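Local atomic coordinates of geranylgeranyl pyrophosphate synthetase (Pyrococcus horikoshii, PDB entry 1WY0), a protein that probably catalyses chain elongation of allylic diphosphates with isopentenyl diphosphate to make geranylgeranyl diphosphate. Residues A[92-97]-A[101-106]; A[46-51]-A[78-83]; A[86-91]-A[105-110]. All blocks are in the same frame, centred on the assembly; numbering follows the deposited sequence.

Contact 1: residues A[92-97]-A[101-106]; sequences DETRRG and VHRIWG
The carbonyl O of Glu93 is approached by Arg103 and by Thr100 OG1, which lies within hydrogen-bonding reach of both Glu93 O and Asp92 O and must share its proton between them. From Arg103, Glu93 O receives a weak bond, NH1 to O at 3.4 Å, which is nevertheless almost straight at 173°. The same oxygen touches the aliphatic part of this arginine, with Arg103 CD 3.2 Å from Glu93 O. A bend at chi3 (54°) turns the guanidinium edge-on to the loop, with Glu93 O and the methyl CG2 of Thr94 near its plane. Glu93 CG packs 3.5 Å from Arg103 NH1, while the carboxylate stays apart: Glu93 OE1 is 4.6 Å from Arg103 NE, and the attraction is probably only long-range. One residue earlier in the helix, His102 brings CE1 to 3.1 Å from Asp92 O, close to the ring plane, with CG set between its backbone N and carbonyl carbon (chi1 72°). On the neighbouring helix 69-90, Asp87 takes a salt bridge from Arg95 NE. The short helix 101-105 packs against the loop that follows the DDxxD sequence and leads into Arg95-Arg96-Gly97, both of which line the active site in related trans-prenyltransferases.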
# COMPACT_ATOMS: atom_id res chain seq x y z
N ASP A 92 -6.24 -17.69 -0.62
CA ASP A 92 -7.64 -17.81 -0.25
C ASP A 92 -8.53 -17.86 -1.49
O ASP A 92 -8.49 -16.99 -2.36
CB ASP A 92 -8.02 -16.59 0.60
CG ASP A 92 -9.29 -16.88 1.39
OD1 ASP A 92 -9.48 -18.04 1.77
OD2 ASP A 92 -10.05 -15.95 1.65
N GLU A 93 -9.30 -18.95 -1.60
CA GLU A 93 -10.15 -19.09 -2.77
C GLU A 93 -11.32 -18.10 -2.76
O GLU A 93 -11.52 -17.33 -3.69
CB GLU A 93 -10.66 -20.53 -2.82
CG GLU A 93 -10.53 -21.15 -4.21
CD GLU A 93 -9.13 -21.69 -4.41
OE1 GLU A 93 -8.92 -22.46 -5.34
OE2 GLU A 93 -8.24 -21.31 -3.65
N THR A 94 -12.13 -18.16 -1.69
CA THR A 94 -13.33 -17.32 -1.67
C THR A 94 -13.64 -16.71 -0.30
O THR A 94 -13.87 -17.40 0.69
CB THR A 94 -14.53 -18.17 -2.13
OG1 THR A 94 -14.92 -19.05 -1.06
CG2 THR A 94 -14.15 -19.01 -3.35
N ARG A 95 -13.60 -15.37 -0.26
CA ARG A 95 -14.10 -14.64 0.89
C ARG A 95 -15.62 -14.62 0.84
O ARG A 95 -16.23 -14.62 -0.21
CB ARG A 95 -13.55 -13.21 0.83
CG ARG A 95 -13.65 -12.49 2.17
CD ARG A 95 -12.58 -11.40 2.31
NE ARG A 95 -11.27 -11.99 2.57
CZ ARG A 95 -10.99 -12.32 3.84
NH1 ARG A 95 -11.87 -12.10 4.80
NH2 ARG A 95 -9.82 -12.90 4.14
N ARG A 96 -16.24 -14.66 2.04
CA ARG A 96 -17.69 -14.72 2.05
C ARG A 96 -18.17 -15.87 1.16
O ARG A 96 -17.62 -16.96 1.15
CB ARG A 96 -18.20 -13.39 1.49
CG ARG A 96 -19.16 -12.68 2.44
CD ARG A 96 -18.45 -12.18 3.70
NE ARG A 96 -18.18 -10.74 3.61
CZ ARG A 96 -17.81 -10.11 4.74
NH1 ARG A 96 -17.69 -10.78 5.87
NH2 ARG A 96 -17.54 -8.80 4.71
N GLY A 97 -19.27 -15.60 0.42
CA GLY A 97 -19.76 -16.60 -0.52
C GLY A 97 -19.36 -16.26 -1.95
O GLY A 97 -20.00 -16.65 -2.91
N VAL A 101 -10.68 -11.24 -4.64
CA VAL A 101 -10.34 -10.24 -5.64
C VAL A 101 -9.30 -10.77 -6.63
O VAL A 101 -9.41 -10.62 -7.84
CB VAL A 101 -9.78 -9.02 -4.91
CG1 VAL A 101 -9.28 -7.99 -5.92
CG2 VAL A 101 -10.87 -8.39 -4.05
N HIS A 102 -8.23 -11.40 -6.15
CA HIS A 102 -7.19 -11.86 -7.07
C HIS A 102 -7.65 -12.94 -8.06
O HIS A 102 -7.17 -13.00 -9.19
CB HIS A 102 -5.96 -12.32 -6.27
CG HIS A 102 -6.14 -13.61 -5.54
ND1 HIS A 102 -6.51 -13.67 -4.21
CD2 HIS A 102 -6.04 -14.90 -5.96
CE1 HIS A 102 -6.64 -14.93 -3.84
NE2 HIS A 102 -6.36 -15.70 -4.89
N ARG A 103 -8.59 -13.79 -7.65
CA ARG A 103 -9.09 -14.82 -8.55
C ARG A 103 -9.95 -14.24 -9.66
O ARG A 103 -9.94 -14.74 -10.79
CB ARG A 103 -9.89 -15.87 -7.79
CG ARG A 103 -9.05 -16.73 -6.85
CD ARG A 103 -9.89 -17.90 -6.37
NE ARG A 103 -10.45 -18.64 -7.50
CZ ARG A 103 -11.63 -19.23 -7.50
NH1 ARG A 103 -12.40 -19.18 -6.41
NH2 ARG A 103 -12.06 -19.87 -8.58
N ILE A 104 -10.70 -13.18 -9.35
CA ILE A 104 -11.57 -12.55 -10.34
C ILE A 104 -10.83 -11.62 -11.30
O ILE A 104 -11.05 -11.67 -12.52
CB ILE A 104 -12.66 -11.69 -9.67
CG1 ILE A 104 -13.55 -12.54 -8.77
CG2 ILE A 104 -13.50 -11.01 -10.74
CD1 ILE A 104 -14.63 -11.72 -8.07
N TRP A 105 -9.97 -10.77 -10.76
CA TRP A 105 -9.24 -9.80 -11.57
C TRP A 105 -7.76 -10.13 -11.76
O TRP A 105 -7.06 -9.46 -12.51
CB TRP A 105 -9.41 -8.41 -10.94
CG TRP A 105 -10.81 -7.87 -11.07
CD1 TRP A 105 -11.38 -7.36 -12.21
CD2 TRP A 105 -11.83 -7.85 -10.06
NE1 TRP A 105 -12.70 -7.02 -11.96
CE2 TRP A 105 -13.00 -7.32 -10.66
CE3 TRP A 105 -11.87 -8.24 -8.72
CZ2 TRP A 105 -14.20 -7.16 -9.95
CZ3 TRP A 105 -13.06 -8.08 -8.01
CH2 TRP A 105 -14.21 -7.54 -8.63
N GLY A 106 -7.29 -11.17 -11.11
CA GLY A 106 -5.89 -11.53 -11.25
C GLY A 106 -5.08 -10.95 -10.11
O GLY A 106 -5.53 -10.02 -9.44

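Contact 2: residues A[46-51]-A[78-83]; sequences GKRVRP and IHNYSL
The imidazole of His79 has a different group on each face: the guanidinium of Arg50 lies flat on one, and Leu83 CG, of the same helix, sits toward the rim of the other. The stack with Arg50 is close and nearly parallel, with centres 3.7 Å apart and planes inclined by 10°. Arg50 CZ is 3.5 Å from His79 ND1, and Arg50 NH1 covers the middle of the ring, 3.5 Å from His79 CE1. Arg50 stretches straight from CG to NE and presents its guanidinium broadside, while His79, with CG anti to the backbone N (chi1 168°), swings its ring out to meet it. No hydrogen bond joins the two. Arg48 contributes less: its NH1 stands 4.2 Å from Asn80 ND2, and both are engaged elsewhere, Arg48 with Asp19, Glu76 and the carbonyl of Pro42, Asn80 ND2 with Glu76 O. Residues 46-51 form the GKxxRP motif; in relatives the residues matching Lys47, Arg50 and His79 bind the diphosphate of isopentenyl diphosphate, so the stack probably lies in that pocket. Helix 49-57 here meets the middle of helix 69-90, and helix 167-193 adjoins both, with Ser185 against Arg50 and Leu181 against His79.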
# COMPACT_ATOMS: atom_id res chain seq x y z
N GLY A 46 -19.67 -6.02 4.62
CA GLY A 46 -19.06 -6.18 5.94
C GLY A 46 -19.85 -5.41 7.00
O GLY A 46 -20.54 -4.45 6.72
N LYS A 47 -19.74 -5.89 8.25
CA LYS A 47 -20.54 -5.29 9.32
C LYS A 47 -19.93 -4.00 9.86
O LYS A 47 -20.55 -3.25 10.61
CB LYS A 47 -20.67 -6.32 10.44
CG LYS A 47 -21.52 -7.52 10.02
CD LYS A 47 -21.69 -8.54 11.15
CE LYS A 47 -22.32 -9.85 10.67
NZ LYS A 47 -23.25 -10.35 11.68
N ARG A 48 -18.69 -3.69 9.47
CA ARG A 48 -18.02 -2.47 9.89
C ARG A 48 -17.80 -2.38 11.39
O ARG A 48 -17.99 -1.32 11.99
CB ARG A 48 -18.82 -1.23 9.44
CG ARG A 48 -19.43 -1.30 8.05
CD ARG A 48 -18.40 -1.58 6.96
NE ARG A 48 -19.00 -1.46 5.63
CZ ARG A 48 -18.54 -2.06 4.53
NH1 ARG A 48 -17.46 -2.83 4.59
NH2 ARG A 48 -19.17 -1.89 3.38
N VAL A 49 -17.40 -3.49 12.01
CA VAL A 49 -17.15 -3.52 13.44
C VAL A 49 -16.06 -2.54 13.86
O VAL A 49 -16.18 -1.89 14.90
CB VAL A 49 -16.76 -4.93 13.91
CG1 VAL A 49 -16.25 -4.89 15.33
CG2 VAL A 49 -17.96 -5.86 13.81
N ARG A 50 -14.99 -2.46 13.08
CA ARG A 50 -13.89 -1.55 13.41
C ARG A 50 -14.36 -0.11 13.42
O ARG A 50 -14.11 0.61 14.38
CB ARG A 50 -12.73 -1.76 12.43
CG ARG A 50 -12.03 -3.08 12.70
CD ARG A 50 -10.96 -3.43 11.68
NE ARG A 50 -10.46 -4.78 11.95
CZ ARG A 50 -11.17 -5.89 11.82
NH1 ARG A 50 -12.43 -5.83 11.39
NH2 ARG A 50 -10.64 -7.06 12.13
N PRO A 51 -15.03 0.34 12.35
CA PRO A 51 -15.51 1.73 12.32
C PRO A 51 -16.47 1.97 13.49
O PRO A 51 -16.47 3.03 14.10
CB PRO A 51 -16.21 1.82 10.97
CG PRO A 51 -15.49 0.83 10.13
CD PRO A 51 -15.31 -0.33 11.07
N ILE A 78 -8.38 0.51 5.44
CA ILE A 78 -7.13 -0.17 5.73
C ILE A 78 -7.40 -1.64 5.95
O ILE A 78 -6.68 -2.49 5.44
CB ILE A 78 -6.43 0.43 6.97
CG1 ILE A 78 -5.73 1.73 6.57
CG2 ILE A 78 -5.42 -0.58 7.54
CD1 ILE A 78 -4.92 2.38 7.67
N HIS A 79 -8.43 -1.95 6.72
CA HIS A 79 -8.79 -3.34 6.98
C HIS A 79 -9.07 -4.06 5.66
O HIS A 79 -8.64 -5.20 5.46
CB HIS A 79 -10.04 -3.42 7.88
CG HIS A 79 -10.64 -4.79 7.98
ND1 HIS A 79 -9.99 -5.86 8.56
CD2 HIS A 79 -11.84 -5.28 7.56
CE1 HIS A 79 -10.75 -6.93 8.50
NE2 HIS A 79 -11.88 -6.61 7.89
N ASN A 80 -9.79 -3.41 4.76
CA ASN A 80 -10.12 -4.02 3.48
C ASN A 80 -8.91 -4.25 2.60
O ASN A 80 -8.81 -5.29 1.95
CB ASN A 80 -11.18 -3.18 2.75
CG ASN A 80 -12.59 -3.58 3.13
OD1 ASN A 80 -13.02 -4.70 2.86
ND2 ASN A 80 -13.31 -2.68 3.79
N TYR A 81 -8.00 -3.30 2.55
CA TYR A 81 -6.80 -3.49 1.74
C TYR A 81 -5.98 -4.67 2.28
O TYR A 81 -5.34 -5.38 1.50
CB TYR A 81 -5.95 -2.21 1.74
CG TYR A 81 -4.56 -2.36 2.31
CD1 TYR A 81 -4.29 -2.03 3.64
CD2 TYR A 81 -3.50 -2.80 1.52
CE1 TYR A 81 -3.00 -2.12 4.16
CE2 TYR A 81 -2.20 -2.90 2.03
CZ TYR A 81 -1.96 -2.55 3.35
OH TYR A 81 -0.67 -2.59 3.85
N SER A 82 -5.99 -4.87 3.60
CA SER A 82 -5.22 -5.98 4.15
C SER A 82 -5.82 -7.33 3.76
O SER A 82 -5.14 -8.35 3.66
CB SER A 82 -5.20 -5.84 5.67
OG SER A 82 -6.47 -6.25 6.20
N LEU A 83 -7.15 -7.33 3.58
CA LEU A 83 -7.83 -8.56 3.18
C LEU A 83 -7.48 -8.95 1.75
O LEU A 83 -7.29 -10.11 1.41
CB LEU A 83 -9.34 -8.33 3.31
CG LEU A 83 -9.79 -8.15 4.76
CD1 LEU A 83 -11.31 -8.08 4.89
CD2 LEU A 83 -9.33 -9.30 5.66

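Contact 3: residues A[86-91]-A[105-110]; sequences DDIMDM and WGVNMA
Val107 opens the line of contact on Ile88, directly after Gly106, which occupies the N-cap position of helix 107-126. Val107 CG1, anti to the backbone N (chi1 170°), reaches toward the CG2 branch of Ile88 at 4.1 Å, a loose apolar touch at the partly exposed margin. The other branch of the isoleucine runs past the valine side chain: Ile88 CD1 lies 3.8 Å from Val107 O, against the backbone of the first helical turn. Ile88 stands inside the DDIMD sequence of residues 86-90, the first aspartate-rich (DDxxD) motif of trans-prenyltransferases, whose acidic groups in relatives hold magnesium ions and the allylic diphosphate. The aspartates of this motif do not touch residues 105-110; the isoleucine instead points to the neighbouring helix. Next in order, Asn108 turns away from Ile88, and its ND2 makes a weak hydrogen bond with Met89 O of the second subunit. Met109 also points away and packs on Leu157 of that subunit and on Val33 of its own chain. Ala110, one turn beyond Gly106, whose O accepts from Ala110 N at 3.1 Å, brings its methyl back to the contact, with Ala110 CB 3.6 Å from Ile88 CD1.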
# COMPACT_ATOMS: atom_id res chain seq x y z
N ASP A 86 -3.74 -10.02 1.72
CA ASP A 86 -3.57 -11.24 2.49
C ASP A 86 -4.17 -12.45 1.78
O ASP A 86 -3.71 -13.58 1.89
CB ASP A 86 -4.24 -11.05 3.85
CG ASP A 86 -3.29 -10.30 4.78
OD1 ASP A 86 -2.21 -9.94 4.32
OD2 ASP A 86 -3.65 -10.07 5.93
N ASP A 87 -5.28 -12.20 1.05
CA ASP A 87 -5.92 -13.28 0.31
C ASP A 87 -5.02 -13.80 -0.81
O ASP A 87 -5.08 -14.96 -1.20
CB ASP A 87 -7.23 -12.76 -0.26
CG ASP A 87 -8.34 -12.97 0.75
OD1 ASP A 87 -8.03 -13.38 1.87
OD2 ASP A 87 -9.50 -12.74 0.42
N ILE A 88 -4.21 -12.89 -1.35
CA ILE A 88 -3.28 -13.23 -2.42
C ILE A 88 -2.21 -14.15 -1.85
O ILE A 88 -1.84 -15.15 -2.45
CB ILE A 88 -2.54 -11.99 -3.00
CG1 ILE A 88 -3.51 -11.10 -3.78
CG2 ILE A 88 -1.40 -12.44 -3.90
CD1 ILE A 88 -2.90 -9.83 -4.30
N MET A 89 -1.74 -13.79 -0.67
CA MET A 89 -0.70 -14.54 0.01
C MET A 89 -1.16 -15.89 0.55
O MET A 89 -0.49 -16.90 0.34
CB MET A 89 -0.12 -13.69 1.13
CG MET A 89 0.53 -12.41 0.63
SD MET A 89 1.30 -11.48 1.94
CE MET A 89 1.06 -9.80 1.42
N ASP A 90 -2.30 -15.88 1.23
CA ASP A 90 -2.87 -17.09 1.82
C ASP A 90 -3.45 -18.02 0.76
O ASP A 90 -3.84 -19.15 1.07
CB ASP A 90 -3.97 -16.71 2.83
CG ASP A 90 -3.40 -16.16 4.14
OD1 ASP A 90 -2.29 -15.60 4.14
OD2 ASP A 90 -4.09 -16.28 5.19
N MET A 91 -3.52 -17.56 -0.48
CA MET A 91 -4.09 -18.36 -1.55
C MET A 91 -5.57 -18.66 -1.24
O MET A 91 -6.08 -19.73 -1.55
CB MET A 91 -3.31 -19.67 -1.70
CG MET A 91 -1.84 -19.47 -2.08
SD MET A 91 -0.91 -21.01 -2.34
CE MET A 91 -1.24 -21.32 -4.12
N TRP A 105 -9.97 -10.77 -10.76
CA TRP A 105 -9.24 -9.80 -11.57
C TRP A 105 -7.76 -10.13 -11.76
O TRP A 105 -7.06 -9.46 -12.51
CB TRP A 105 -9.41 -8.41 -10.94
CG TRP A 105 -10.81 -7.87 -11.07
CD1 TRP A 105 -11.38 -7.36 -12.21
CD2 TRP A 105 -11.83 -7.85 -10.06
NE1 TRP A 105 -12.70 -7.02 -11.96
CE2 TRP A 105 -13.00 -7.32 -10.66
CE3 TRP A 105 -11.87 -8.24 -8.72
CZ2 TRP A 105 -14.20 -7.16 -9.95
CZ3 TRP A 105 -13.06 -8.08 -8.01
CH2 TRP A 105 -14.21 -7.54 -8.63
N GLY A 106 -7.29 -11.17 -11.11
CA GLY A 106 -5.89 -11.53 -11.25
C GLY A 106 -5.08 -10.95 -10.11
O GLY A 106 -5.53 -10.02 -9.44
N VAL A 107 -3.89 -11.49 -9.90
CA VAL A 107 -3.01 -11.05 -8.83
C VAL A 107 -2.53 -9.60 -8.96
O VAL A 107 -2.53 -8.85 -7.99
CB VAL A 107 -1.80 -12.02 -8.74
CG1 VAL A 107 -0.74 -11.48 -7.80
CG2 VAL A 107 -2.29 -13.37 -8.27
N ASN A 108 -2.13 -9.21 -10.17
CA ASN A 108 -1.64 -7.85 -10.40
C ASN A 108 -2.70 -6.79 -10.10
O ASN A 108 -2.41 -5.82 -9.40
CB ASN A 108 -1.14 -7.70 -11.84
CG ASN A 108 0.08 -8.58 -12.14
OD1 ASN A 108 0.69 -9.15 -11.24
ND2 ASN A 108 0.44 -8.67 -13.41
N MET A 109 -3.90 -6.95 -10.64
CA MET A 109 -4.95 -5.98 -10.39
C MET A 109 -5.38 -6.01 -8.92
O MET A 109 -5.80 -4.99 -8.36
CB MET A 109 -6.16 -6.24 -11.30
CG MET A 109 -7.22 -5.13 -11.25
SD MET A 109 -6.57 -3.51 -11.74
CE MET A 109 -6.14 -3.84 -13.50
N ALA A 110 -5.26 -7.17 -8.28
CA ALA A 110 -5.61 -7.30 -6.86
C ALA A 110 -4.59 -6.53 -6.02
O ALA A 110 -4.94 -5.88 -5.04
CB ALA A 110 -5.61 -8.77 -6.46

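Overall arrangement
Contacts 1 and 3 lie with centres about 8 Å apart at one end of helix 69-90 and share Trp105 and Gly106, whereas contact 2 uses the middle of the same helix, its centre about 17 Å from that of contact 3. Chemistry follows position: contact 3 is buried, apolar, with no hydrogen bond across it, and close to the second subunit; contact 2, partly buried and nearest the centre of the chain, rests on a guanidinium stacked on an imidazole; contact 1, at the surface, relies on carbonyl oxygens and one weak bond. His102 packs against Ala110 and so joins contact 1 to contact 3, while Arg96 packs against Gly46 and joins contact 1 to contact 2.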